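Local coordinates for iron-chelator utilization protein (Thermobifida fusca TM51, PDB 4YHB), which binds FAD and, judging by its family, probably reduces ferric siderophores so that their iron can be released, at residues F172-A177 and I191-R196; R27-M32 and E179-D184; K55-N60 and D74-F79; V10-L15 and G130-V135. One frame throughout, in Å; residues are numbered along the deposited sequence.

The four contacts fall into two touching pairs; contact 1 lies across the chain's centre from contacts 3 and 4, and contact 2 from contact 4. The centres of contacts 1 and 2 are 11 Å apart, those of contacts 3 and 4 16 Å, and those of contacts 1 and 3 about 33 Å. Contact 4 joins the N-terminal strand 9-12 to strand 133-136, and contact 3, nested inside the loop so closed, covers the outside of barrel strand 53-57. Contact 1 pairs two strands of the C-terminal parallel sheet. Contact 2 alternates with it along the chain: 27-32 and 179-184 join the barrel to the domain of the parallel sheet, Met32 lying about 6 Å from the FAD.

Contact 1 (F172-A177 and I191-R196); sequences FEVADA and ITWLHR
Phe172 and Val174 exchange backbone hydrogen bonds with Thr192, Leu194 and Arg196, a textbook case of two parallel strands in register. Phe172 N reaches Thr192 O at 2.9 Å, Leu194 N returns to Phe172 O, Val174 N goes to Leu194 O, and Arg196 N closes the series on Val174 O at 3.0 Å. The strand axes diverge by 31°.

One charged pair links Glu173, within its strand, to Arg196, just past the end of the other. Glu173 holds an extended chain, while Arg196 folds back at chi3 (-60°) to bring its NH1 to within 3.0 Å of Glu173 OE2. That oxygen is met on its anti side and the two planes stand 74° apart, making this a single-point salt bridge; NH2 of the same arginine pairs with Glu149.

Apolar contact belongs to the face carrying Phe172, Val174, Trp193 and His195. Phe172 CD2 lies over one face of the indole, offset toward its rim, and Phe172 CB comes to 3.6 Å from Trp193 CE3. Val174 CG1 meets the edge of the same indole, and its CG2 the edge of the imidazole of His195. That imidazole has the backbone N of Ala177 over its centre, 3.8 Å above the plane, with Trp193 O beyond the opposite face; its NE2 is hydrogen-bonded to Glu180.

Strand 190-195 is an outermost strand of the five-stranded parallel sheet. Helix 152-161 packs on Phe172 and Trp193, and helix 206-212 packs on Glu173 and Leu194 across the sheet.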
# COMPACT_ATOMS: atom_id res chain seq x y z
N PHE A 172 5.31 0.28 12.83
CA PHE A 172 4.76 -0.71 11.91
C PHE A 172 4.21 -1.89 12.69
O PHE A 172 4.95 -2.57 13.41
CB PHE A 172 5.85 -1.17 10.94
CG PHE A 172 6.37 -0.08 10.05
CD1 PHE A 172 5.52 0.90 9.56
CD2 PHE A 172 7.71 -0.03 9.70
CE1 PHE A 172 6.00 1.91 8.72
CE2 PHE A 172 8.20 0.98 8.86
CZ PHE A 172 7.34 1.95 8.38
N GLU A 173 2.91 -2.12 12.59
CA GLU A 173 2.27 -3.26 13.22
C GLU A 173 2.35 -4.48 12.31
O GLU A 173 1.90 -4.44 11.17
CB GLU A 173 0.81 -2.95 13.53
CG GLU A 173 0.01 -4.12 14.09
CD GLU A 173 -1.48 -3.89 13.93
OE1 GLU A 173 -1.89 -2.71 14.02
OE2 GLU A 173 -2.23 -4.87 13.70
N VAL A 174 2.94 -5.55 12.82
CA VAL A 174 3.07 -6.79 12.05
C VAL A 174 2.70 -7.95 12.97
O VAL A 174 2.52 -7.75 14.18
CB VAL A 174 4.50 -6.99 11.48
CG1 VAL A 174 4.81 -5.93 10.41
CG2 VAL A 174 5.55 -6.95 12.61
N ALA A 175 2.61 -9.16 12.41
CA ALA A 175 2.13 -10.31 13.17
C ALA A 175 3.06 -10.68 14.32
O ALA A 175 2.58 -11.02 15.40
CB ALA A 175 1.95 -11.51 12.25
N ASP A 176 4.36 -10.63 14.06
CA ASP A 176 5.38 -11.05 15.03
C ASP A 176 6.76 -10.64 14.53
O ASP A 176 6.86 -10.05 13.44
CB ASP A 176 5.33 -12.56 15.29
CG ASP A 176 5.47 -13.39 14.01
OD1 ASP A 176 6.36 -13.10 13.17
OD2 ASP A 176 4.69 -14.36 13.85
N ALA A 177 7.81 -11.00 15.27
CA ALA A 177 9.16 -10.54 14.98
C ALA A 177 9.72 -11.04 13.65
O ALA A 177 10.61 -10.41 13.06
CB ALA A 177 10.11 -10.94 16.12
N ILE A 191 12.57 3.45 13.88
CA ILE A 191 11.57 2.54 13.37
C ILE A 191 11.23 1.48 14.40
O ILE A 191 12.10 0.73 14.84
CB ILE A 191 12.05 1.86 12.08
CG1 ILE A 191 12.34 2.92 11.01
CG2 ILE A 191 11.02 0.86 11.59
CD1 ILE A 191 13.09 2.37 9.82
N THR A 192 9.97 1.44 14.81
CA THR A 192 9.54 0.51 15.83
C THR A 192 8.57 -0.49 15.24
O THR A 192 7.57 -0.12 14.62
CB THR A 192 8.88 1.24 17.01
OG1 THR A 192 9.82 2.16 17.57
CG2 THR A 192 8.44 0.25 18.08
N TRP A 193 8.89 -1.76 15.43
CA TRP A 193 8.02 -2.82 14.97
C TRP A 193 7.14 -3.25 16.14
O TRP A 193 7.64 -3.64 17.20
CB TRP A 193 8.84 -3.99 14.42
CG TRP A 193 9.69 -3.60 13.24
CD1 TRP A 193 10.98 -3.15 13.26
CD2 TRP A 193 9.29 -3.60 11.86
NE1 TRP A 193 11.41 -2.88 11.98
CE2 TRP A 193 10.40 -3.15 11.10
CE3 TRP A 193 8.11 -3.95 11.19
CZ2 TRP A 193 10.35 -3.03 9.72
CZ3 TRP A 193 8.08 -3.84 9.81
CH2 TRP A 193 9.19 -3.38 9.09
N LEU A 194 5.83 -3.15 15.95
CA LEU A 194 4.88 -3.59 16.97
C LEU A 194 4.30 -4.95 16.58
O LEU A 194 3.89 -5.15 15.43
CB LEU A 194 3.77 -2.56 17.13
CG LEU A 194 4.29 -1.16 17.45
CD1 LEU A 194 3.18 -0.14 17.21
CD2 LEU A 194 4.80 -1.10 18.90
N HIS A 195 4.25 -5.86 17.53
CA HIS A 195 3.87 -7.24 17.25
C HIS A 195 2.51 -7.60 17.84
O HIS A 195 2.28 -7.43 19.03
CB HIS A 195 4.93 -8.21 17.79
CG HIS A 195 6.33 -7.85 17.39
ND1 HIS A 195 7.41 -7.98 18.24
CD2 HIS A 195 6.83 -7.39 16.22
CE1 HIS A 195 8.51 -7.61 17.62
NE2 HIS A 195 8.19 -7.24 16.39
N ARG A 196 1.63 -8.13 17.00
CA ARG A 196 0.32 -8.59 17.47
C ARG A 196 0.41 -9.84 18.35
O ARG A 196 -0.48 -10.08 19.16
CB ARG A 196 -0.60 -8.87 16.29
CG ARG A 196 -1.13 -7.60 15.61
CD ARG A 196 -2.28 -7.95 14.68
NE ARG A 196 -1.86 -8.87 13.63
CZ ARG A 196 -1.35 -8.48 12.46
NH1 ARG A 196 -1.21 -7.19 12.19
NH2 ARG A 196 -0.99 -9.38 11.56

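Contact 2 (R27-M32 and E179-D184); sequences RITPRM and EEQELD
Thr29 and Arg31 receive the carboxylate of Glu179 at a seam between domains, where a classic beta bulge and a type I turn at the end of a barrel strand face the loop that follows strand 167-174. In the bulge Ile28 and Thr29 both face Met32; the turn runs from Thr29 to Met32.

Glu179 bends at chi2 (-63°), which carries its carboxylate over the turn. Thr29 OG1 donates to OE1 of Glu179 at 2.6 Å, arriving from above the carboxylate plane. The backbone N of Arg31 lies between the two oxygens and gives each a weak bond, the shorter being 2.9 Å to Glu179 OE2. The extended side chain of Arg31 then crosses the glutamate at about a right angle, and NH1 of Arg31 completes a salt bridge to Glu179 OE2 at 3.2 Å. Pro30 slides past the same oxygen, with CB 3.3 Å from Glu179 OE2. NH1 of Arg31 is shared with Asp176, so one guanidinium nitrogen serves two acids.

A water extends the network: it donates to Thr29 OG1 and to Glu179 O, and accepts from Gln181 NE2. The amide nitrogen of Gln181 also lies 3.8 Å from Met32 SD and 3.9 Å from Ile28 CD1.

Three donors therefore make four hydrogen bonds, two of them weak, to one buried carboxylate. Such a setting is consistent with an ionised Glu179, whose charge Arg31, shared with Asp176, would partly offset; the polar network and its water directly join the two domains at this point.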
# COMPACT_ATOMS: atom_id res chain seq x y z
N ARG A 27 9.80 -14.48 -1.38
CA ARG A 27 9.09 -14.58 -0.10
C ARG A 27 9.95 -13.90 0.95
O ARG A 27 10.81 -14.53 1.57
CB ARG A 27 8.80 -16.04 0.27
CG ARG A 27 8.06 -16.22 1.62
CD ARG A 27 6.63 -15.64 1.60
NE ARG A 27 5.76 -16.46 0.77
CZ ARG A 27 4.70 -17.14 1.21
NH1 ARG A 27 4.33 -17.07 2.49
NH2 ARG A 27 4.02 -17.88 0.36
N ILE A 28 9.74 -12.60 1.12
CA ILE A 28 10.62 -11.80 1.96
C ILE A 28 10.43 -12.07 3.46
O ILE A 28 11.39 -12.03 4.21
CB ILE A 28 10.45 -10.30 1.69
CG1 ILE A 28 8.97 -9.91 1.76
CG2 ILE A 28 11.00 -9.93 0.29
CD1 ILE A 28 8.73 -8.42 1.57
N THR A 29 9.20 -12.32 3.89
CA THR A 29 8.94 -12.75 5.27
C THR A 29 7.89 -13.84 5.18
O THR A 29 7.29 -14.04 4.10
CB THR A 29 8.45 -11.59 6.19
OG1 THR A 29 7.20 -11.07 5.70
CG2 THR A 29 9.48 -10.46 6.26
N PRO A 30 7.65 -14.58 6.29
CA PRO A 30 6.66 -15.66 6.21
C PRO A 30 5.27 -15.26 5.69
O PRO A 30 4.67 -16.07 4.99
CB PRO A 30 6.57 -16.14 7.66
CG PRO A 30 7.92 -15.90 8.19
CD PRO A 30 8.40 -14.63 7.56
N ARG A 31 4.79 -14.05 6.00
CA ARG A 31 3.45 -13.63 5.59
C ARG A 31 3.42 -12.53 4.52
O ARG A 31 2.39 -11.88 4.32
CB ARG A 31 2.66 -13.13 6.79
CG ARG A 31 2.53 -14.16 7.91
CD ARG A 31 2.00 -13.44 9.14
NE ARG A 31 1.64 -14.31 10.26
CZ ARG A 31 2.50 -14.73 11.17
NH1 ARG A 31 3.78 -14.40 11.08
NH2 ARG A 31 2.07 -15.50 12.18
N MET A 32 4.54 -12.30 3.85
CA MET A 32 4.59 -11.32 2.78
C MET A 32 5.40 -11.82 1.59
O MET A 32 6.50 -12.36 1.76
CB MET A 32 5.16 -9.98 3.26
CG MET A 32 4.90 -8.88 2.23
SD MET A 32 4.59 -7.25 2.91
CE MET A 32 3.23 -7.56 4.02
N GLU A 179 8.30 -10.98 10.94
CA GLU A 179 7.74 -10.18 9.86
C GLU A 179 8.43 -8.83 9.71
O GLU A 179 8.08 -8.05 8.82
CB GLU A 179 6.24 -9.98 10.09
CG GLU A 179 5.44 -11.27 10.07
CD GLU A 179 5.51 -11.97 8.71
OE1 GLU A 179 5.51 -11.29 7.65
OE2 GLU A 179 5.54 -13.22 8.70
N GLU A 180 9.40 -8.55 10.57
CA GLU A 180 10.18 -7.31 10.46
C GLU A 180 11.01 -7.31 9.18
O GLU A 180 11.48 -8.36 8.74
CB GLU A 180 11.09 -7.14 11.68
CG GLU A 180 10.30 -6.99 12.95
CD GLU A 180 11.16 -6.89 14.20
OE1 GLU A 180 12.39 -6.77 14.08
OE2 GLU A 180 10.58 -6.92 15.31
N GLN A 181 11.17 -6.14 8.58
CA GLN A 181 11.96 -5.99 7.37
C GLN A 181 13.16 -5.09 7.62
O GLN A 181 13.14 -4.24 8.51
CB GLN A 181 11.11 -5.41 6.22
CG GLN A 181 9.86 -6.23 5.92
CD GLN A 181 9.07 -5.68 4.73
OE1 GLN A 181 9.57 -4.84 3.99
NE2 GLN A 181 7.85 -6.15 4.56
N GLU A 182 14.22 -5.27 6.85
CA GLU A 182 15.36 -4.38 6.88
C GLU A 182 15.15 -3.29 5.83
O GLU A 182 15.12 -3.58 4.64
CB GLU A 182 16.66 -5.14 6.61
CG GLU A 182 16.86 -6.31 7.56
CD GLU A 182 18.19 -7.02 7.34
OE1 GLU A 182 18.71 -7.00 6.21
OE2 GLU A 182 18.70 -7.60 8.32
N LEU A 183 14.99 -2.06 6.29
CA LEU A 183 14.66 -0.94 5.42
C LEU A 183 15.84 0.01 5.23
O LEU A 183 16.61 0.25 6.16
CB LEU A 183 13.47 -0.18 5.99
CG LEU A 183 12.16 -0.96 6.13
CD1 LEU A 183 11.08 -0.08 6.74
CD2 LEU A 183 11.70 -1.50 4.77
N ASP A 184 15.97 0.56 4.02
CA ASP A 184 17.01 1.55 3.73
C ASP A 184 16.52 2.94 4.11
O ASP A 184 16.02 3.69 3.28
CB ASP A 184 17.40 1.51 2.26
CG ASP A 184 18.77 2.13 2.00
OD1 ASP A 184 19.32 2.79 2.91
OD2 ASP A 184 19.29 1.96 0.88
O HOH W 1 6.83 -8.21 6.41

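Contact 3 (K55-N60 and D74-F79)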
# COMPACT_ATOMS: atom_id res chain seq x y z
N LYS A 55 -5.09 -1.30 -9.42
CA LYS A 55 -6.05 -2.34 -9.15
C LYS A 55 -5.58 -3.59 -9.87
O LYS A 55 -5.37 -3.57 -11.09
CB LYS A 55 -7.47 -1.95 -9.59
CG LYS A 55 -8.24 -1.10 -8.58
CD LYS A 55 -9.45 -0.41 -9.23
CE LYS A 55 -10.43 0.06 -8.17
NZ LYS A 55 -9.79 0.93 -7.13
N LEU A 56 -5.40 -4.66 -9.12
CA LEU A 56 -5.04 -5.94 -9.71
C LEU A 56 -6.29 -6.78 -9.93
O LEU A 56 -7.14 -6.91 -9.04
CB LEU A 56 -4.06 -6.71 -8.80
CG LEU A 56 -2.72 -6.00 -8.60
CD1 LEU A 56 -1.77 -6.86 -7.74
CD2 LEU A 56 -2.06 -5.65 -9.94
N TRP A 57 -6.38 -7.37 -11.12
CA TRP A 57 -7.53 -8.16 -11.51
C TRP A 57 -7.16 -9.64 -11.54
O TRP A 57 -6.31 -10.07 -12.32
CB TRP A 57 -8.07 -7.69 -12.88
CG TRP A 57 -8.67 -6.31 -12.83
CD1 TRP A 57 -8.05 -5.15 -12.43
CD2 TRP A 57 -10.01 -5.93 -13.20
NE1 TRP A 57 -8.93 -4.09 -12.52
CE2 TRP A 57 -10.13 -4.54 -12.99
CE3 TRP A 57 -11.11 -6.63 -13.70
CZ2 TRP A 57 -11.31 -3.84 -13.26
CZ3 TRP A 57 -12.29 -5.93 -13.96
CH2 TRP A 57 -12.37 -4.55 -13.74
N PHE A 58 -7.81 -10.41 -10.67
CA PHE A 58 -7.42 -11.79 -10.37
C PHE A 58 -8.30 -12.82 -11.07
O PHE A 58 -9.47 -12.55 -11.35
CB PHE A 58 -7.49 -12.04 -8.84
CG PHE A 58 -6.49 -11.25 -8.03
CD1 PHE A 58 -5.23 -11.77 -7.76
CD2 PHE A 58 -6.81 -10.00 -7.53
CE1 PHE A 58 -4.31 -11.05 -7.00
CE2 PHE A 58 -5.89 -9.27 -6.77
CZ PHE A 58 -4.64 -9.80 -6.51
N PRO A 59 -7.75 -14.02 -11.32
CA PRO A 59 -8.57 -15.14 -11.79
C PRO A 59 -9.49 -15.66 -10.68
O PRO A 59 -9.18 -15.47 -9.51
CB PRO A 59 -7.54 -16.21 -12.17
CG PRO A 59 -6.40 -15.93 -11.21
CD PRO A 59 -6.34 -14.42 -11.13
N ASN A 60 -10.61 -16.27 -11.06
CA ASN A 60 -11.42 -17.01 -10.09
C ASN A 60 -10.86 -18.42 -9.97
O ASN A 60 -10.85 -19.17 -10.95
CB ASN A 60 -12.89 -17.05 -10.51
CG ASN A 60 -13.78 -17.71 -9.47
OD1 ASN A 60 -13.47 -18.78 -8.95
ND2 ASN A 60 -14.89 -17.05 -9.15
N ASP A 74 -10.72 6.55 -21.45
CA ASP A 74 -10.11 6.83 -20.14
C ASP A 74 -10.98 6.44 -18.94
O ASP A 74 -10.82 7.00 -17.85
CB ASP A 74 -9.75 8.31 -20.02
CG ASP A 74 -8.51 8.53 -19.16
OD1 ASP A 74 -7.52 7.79 -19.36
OD2 ASP A 74 -8.53 9.43 -18.29
N ARG A 75 -11.86 5.46 -19.13
CA ARG A 75 -12.65 4.94 -18.03
C ARG A 75 -12.74 3.42 -18.07
O ARG A 75 -12.82 2.82 -19.14
CB ARG A 75 -14.07 5.50 -18.04
CG ARG A 75 -14.23 6.85 -17.40
CD ARG A 75 -15.71 7.22 -17.30
NE ARG A 75 -16.56 6.40 -18.16
CZ ARG A 75 -17.45 5.51 -17.72
NH1 ARG A 75 -17.60 5.30 -16.42
NH2 ARG A 75 -18.19 4.82 -18.58
N CYS A 76 -12.74 2.81 -16.89
CA CYS A 76 -13.01 1.38 -16.81
C CYS A 76 -14.51 1.15 -16.90
O CYS A 76 -15.26 1.75 -16.14
CB CYS A 76 -12.45 0.79 -15.51
SG CYS A 76 -12.73 -0.99 -15.42
N LEU A 77 -14.93 0.29 -17.82
CA LEU A 77 -16.35 0.05 -18.07
C LEU A 77 -16.96 -1.12 -17.30
O LEU A 77 -18.19 -1.25 -17.23
CB LEU A 77 -16.60 -0.22 -19.56
CG LEU A 77 -16.34 0.89 -20.58
CD1 LEU A 77 -16.97 0.50 -21.90
CD2 LEU A 77 -16.88 2.23 -20.08
N ASN A 78 -16.13 -2.00 -16.75
CA ASN A 78 -16.69 -3.24 -16.23
C ASN A 78 -16.39 -3.53 -14.77
O ASN A 78 -16.28 -4.69 -14.38
CB ASN A 78 -16.24 -4.42 -17.09
CG ASN A 78 -14.74 -4.64 -17.02
OD1 ASN A 78 -13.97 -3.73 -16.73
ND2 ASN A 78 -14.33 -5.87 -17.31
N PHE A 79 -16.28 -2.47 -13.97
CA PHE A 79 -16.16 -2.61 -12.52
C PHE A 79 -17.32 -3.44 -11.97
O PHE A 79 -17.15 -4.18 -11.01
CB PHE A 79 -16.15 -1.24 -11.83
CG PHE A 79 -14.81 -0.55 -11.83
CD1 PHE A 79 -13.66 -1.23 -11.46
CD2 PHE A 79 -14.72 0.79 -12.16
CE1 PHE A 79 -12.43 -0.57 -11.44
CE2 PHE A 79 -13.51 1.45 -12.15
CZ PHE A 79 -12.35 0.77 -11.79
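Trp57 reaches from barrel strand 53-57 toward Cys76, Asn78 and Phe79, and meets 74-79 through the far rim of its six-membered ring, while Tyr86 and Leu129 also pack on the indole. From CB, chi1 of -68° and chi2 of 58° together turn the benzo rim toward 74-79. At CZ2 the indole meets two neighbours: Cys76 SG at 3.8 Å and Phe79 CE1 at 3.9 Å. Next along the rim, CH2 of Trp57 comes to 3.5 Å from Asn78 OD1, and CZ3 lies close to both ends of that amide. Cys76 SG also sits over the centre of the Phe79 ring, 3.9 Å above its plane, and so joins the two aromatics. Phe79 CE1 in turn touches Lys55 CD at 3.7 Å, where the lysine crosses it at about a right angle on its way to a salt bridge with Asp88.

No hydrogen bond links 55-60 to 74-79. The Asn78 amide, its rotation fixed by bonds to backbone atoms of Val70 and Leu68, borders the indole rim obliquely, nearly parallel to the ring but displaced from it. The contact is therefore probably held mainly by van der Waals packing, with an oblique sulfur-aromatic contact from Cys76.

Contact 4 (V10-L15 and G130-V135)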
# COMPACT_ATOMS: atom_id res chain seq x y z
N VAL A 10 -2.24 16.96 -7.11
CA VAL A 10 -2.66 15.75 -7.79
C VAL A 10 -2.36 15.81 -9.28
O VAL A 10 -2.62 16.83 -9.94
CB VAL A 10 -4.16 15.49 -7.59
CG1 VAL A 10 -4.62 14.30 -8.42
CG2 VAL A 10 -4.46 15.28 -6.12
N GLU A 11 -1.80 14.74 -9.82
CA GLU A 11 -1.62 14.59 -11.25
C GLU A 11 -2.31 13.31 -11.73
O GLU A 11 -2.09 12.24 -11.17
CB GLU A 11 -0.14 14.57 -11.61
CG GLU A 11 0.12 14.16 -13.05
CD GLU A 11 1.60 14.16 -13.42
OE1 GLU A 11 2.45 14.26 -12.51
OE2 GLU A 11 1.90 14.07 -14.63
N MET A 12 -3.14 13.42 -12.76
CA MET A 12 -3.80 12.25 -13.31
C MET A 12 -2.93 11.54 -14.33
O MET A 12 -2.15 12.16 -15.05
CB MET A 12 -5.15 12.63 -13.94
CG MET A 12 -6.07 13.38 -12.99
SD MET A 12 -6.52 12.43 -11.52
CE MET A 12 -7.57 11.17 -12.24
N TYR A 13 -3.05 10.22 -14.38
CA TYR A 13 -2.44 9.40 -15.41
C TYR A 13 -3.52 8.92 -16.36
O TYR A 13 -4.65 8.66 -15.93
CB TYR A 13 -1.74 8.17 -14.84
CG TYR A 13 -0.59 8.41 -13.89
CD1 TYR A 13 -0.35 7.52 -12.85
CD2 TYR A 13 0.29 9.47 -14.07
CE1 TYR A 13 0.71 7.69 -12.00
CE2 TYR A 13 1.37 9.66 -13.22
CZ TYR A 13 1.57 8.76 -12.18
OH TYR A 13 2.62 8.92 -11.32
N PRO A 14 -3.17 8.75 -17.64
CA PRO A 14 -4.09 8.07 -18.56
C PRO A 14 -4.28 6.60 -18.17
O PRO A 14 -3.33 5.90 -17.79
CB PRO A 14 -3.41 8.20 -19.92
CG PRO A 14 -1.97 8.45 -19.63
CD PRO A 14 -1.93 9.18 -18.31
N LEU A 15 -5.52 6.14 -18.26
CA LEU A 15 -5.88 4.78 -17.88
C LEU A 15 -5.63 3.81 -19.03
O LEU A 15 -5.93 4.14 -20.18
CB LEU A 15 -7.37 4.75 -17.48
CG LEU A 15 -7.83 3.90 -16.30
CD1 LEU A 15 -6.94 4.14 -15.09
CD2 LEU A 15 -9.29 4.23 -15.96
N GLY A 130 -4.51 1.12 -13.82
CA GLY A 130 -3.97 2.28 -13.14
C GLY A 130 -2.45 2.29 -13.07
O GLY A 130 -1.80 1.54 -13.78
N PRO A 131 -1.88 3.14 -12.19
CA PRO A 131 -2.55 4.00 -11.21
C PRO A 131 -3.40 5.06 -11.89
O PRO A 131 -3.07 5.46 -13.00
CB PRO A 131 -1.39 4.67 -10.46
CG PRO A 131 -0.20 3.84 -10.77
CD PRO A 131 -0.42 3.32 -12.15
N ARG A 132 -4.50 5.44 -11.26
CA ARG A 132 -5.39 6.46 -11.82
C ARG A 132 -4.66 7.80 -11.88
O ARG A 132 -4.92 8.65 -12.75
CB ARG A 132 -6.65 6.55 -10.96
CG ARG A 132 -7.62 7.69 -11.30
CD ARG A 132 -8.30 7.51 -12.65
NE ARG A 132 -7.50 8.01 -13.77
CZ ARG A 132 -8.00 8.18 -14.99
NH1 ARG A 132 -9.27 7.89 -15.22
NH2 ARG A 132 -7.22 8.64 -15.98
N GLY A 133 -3.71 7.97 -10.97
CA GLY A 133 -2.94 9.18 -10.87
C GLY A 133 -2.00 9.12 -9.68
O GLY A 133 -1.69 8.04 -9.18
N THR A 134 -1.54 10.28 -9.23
CA THR A 134 -0.49 10.33 -8.21
C THR A 134 -0.64 11.63 -7.42
O THR A 134 -1.18 12.62 -7.92
CB THR A 134 0.93 10.23 -8.83
OG1 THR A 134 1.93 10.08 -7.80
CG2 THR A 134 1.26 11.47 -9.68
N VAL A 135 -0.19 11.60 -6.16
CA VAL A 135 -0.29 12.78 -5.30
C VAL A 135 1.07 13.21 -4.79
O VAL A 135 1.78 12.44 -4.13
CB VAL A 135 -1.21 12.51 -4.09
CG1 VAL A 135 -1.39 13.78 -3.27
CG2 VAL A 135 -2.55 11.97 -4.55
O HOH W 2 -2.59 4.39 -15.64
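Tyr13 and Arg132 bind each other twice. Tyr13 N donates to Arg132 O at 2.9 Å, and the arginine side chain, bent at chi2 and chi3, curls back so that its NH2 meets Tyr13 O at 2.6 Å, close to the guanidinium plane. Leu15 CD1 covers the centre of that guanidinium, 4.1 Å above it, while Met12 CE approaches Arg132 NE at 3.5 Å. This NE is buried and has no hydrogen-bonding partner in the model. A water bridges Pro14 O and Pro131 O.

The ring of Tyr13 lies against the opposite backbone. Gly133 CA makes a CH-pi contact over its face, 4.1 Å from the centroid, and Pro131 O meets its edge. At the far end Tyr13 OH touches CB and CG2 of Thr134. Beside it Glu11 and Thr134 form an antiparallel hydrogen-bonded pair, joined in both directions; in the next, non-hydrogen-bonded pair, the CA atoms of Met12 and Gly133 come within 4.0 Å, a close approach that goes with a glycine.

A second shell sets these groups. Asp48 bonds Tyr13 OH, Asp52 and Asn49 hold Thr134 OG1, and Arg46 pairs with Glu11. Asp74 uses its two oxygens separately, one in a salt bridge to Arg132 NH2 and the other in a hydrogen bond to Leu15 N.

Beyond the cis peptide between Gly130 and Pro131, the chain leaving barrel strand 125-129 is thus paired with the N-terminal strand in a two-stranded antiparallel sheet.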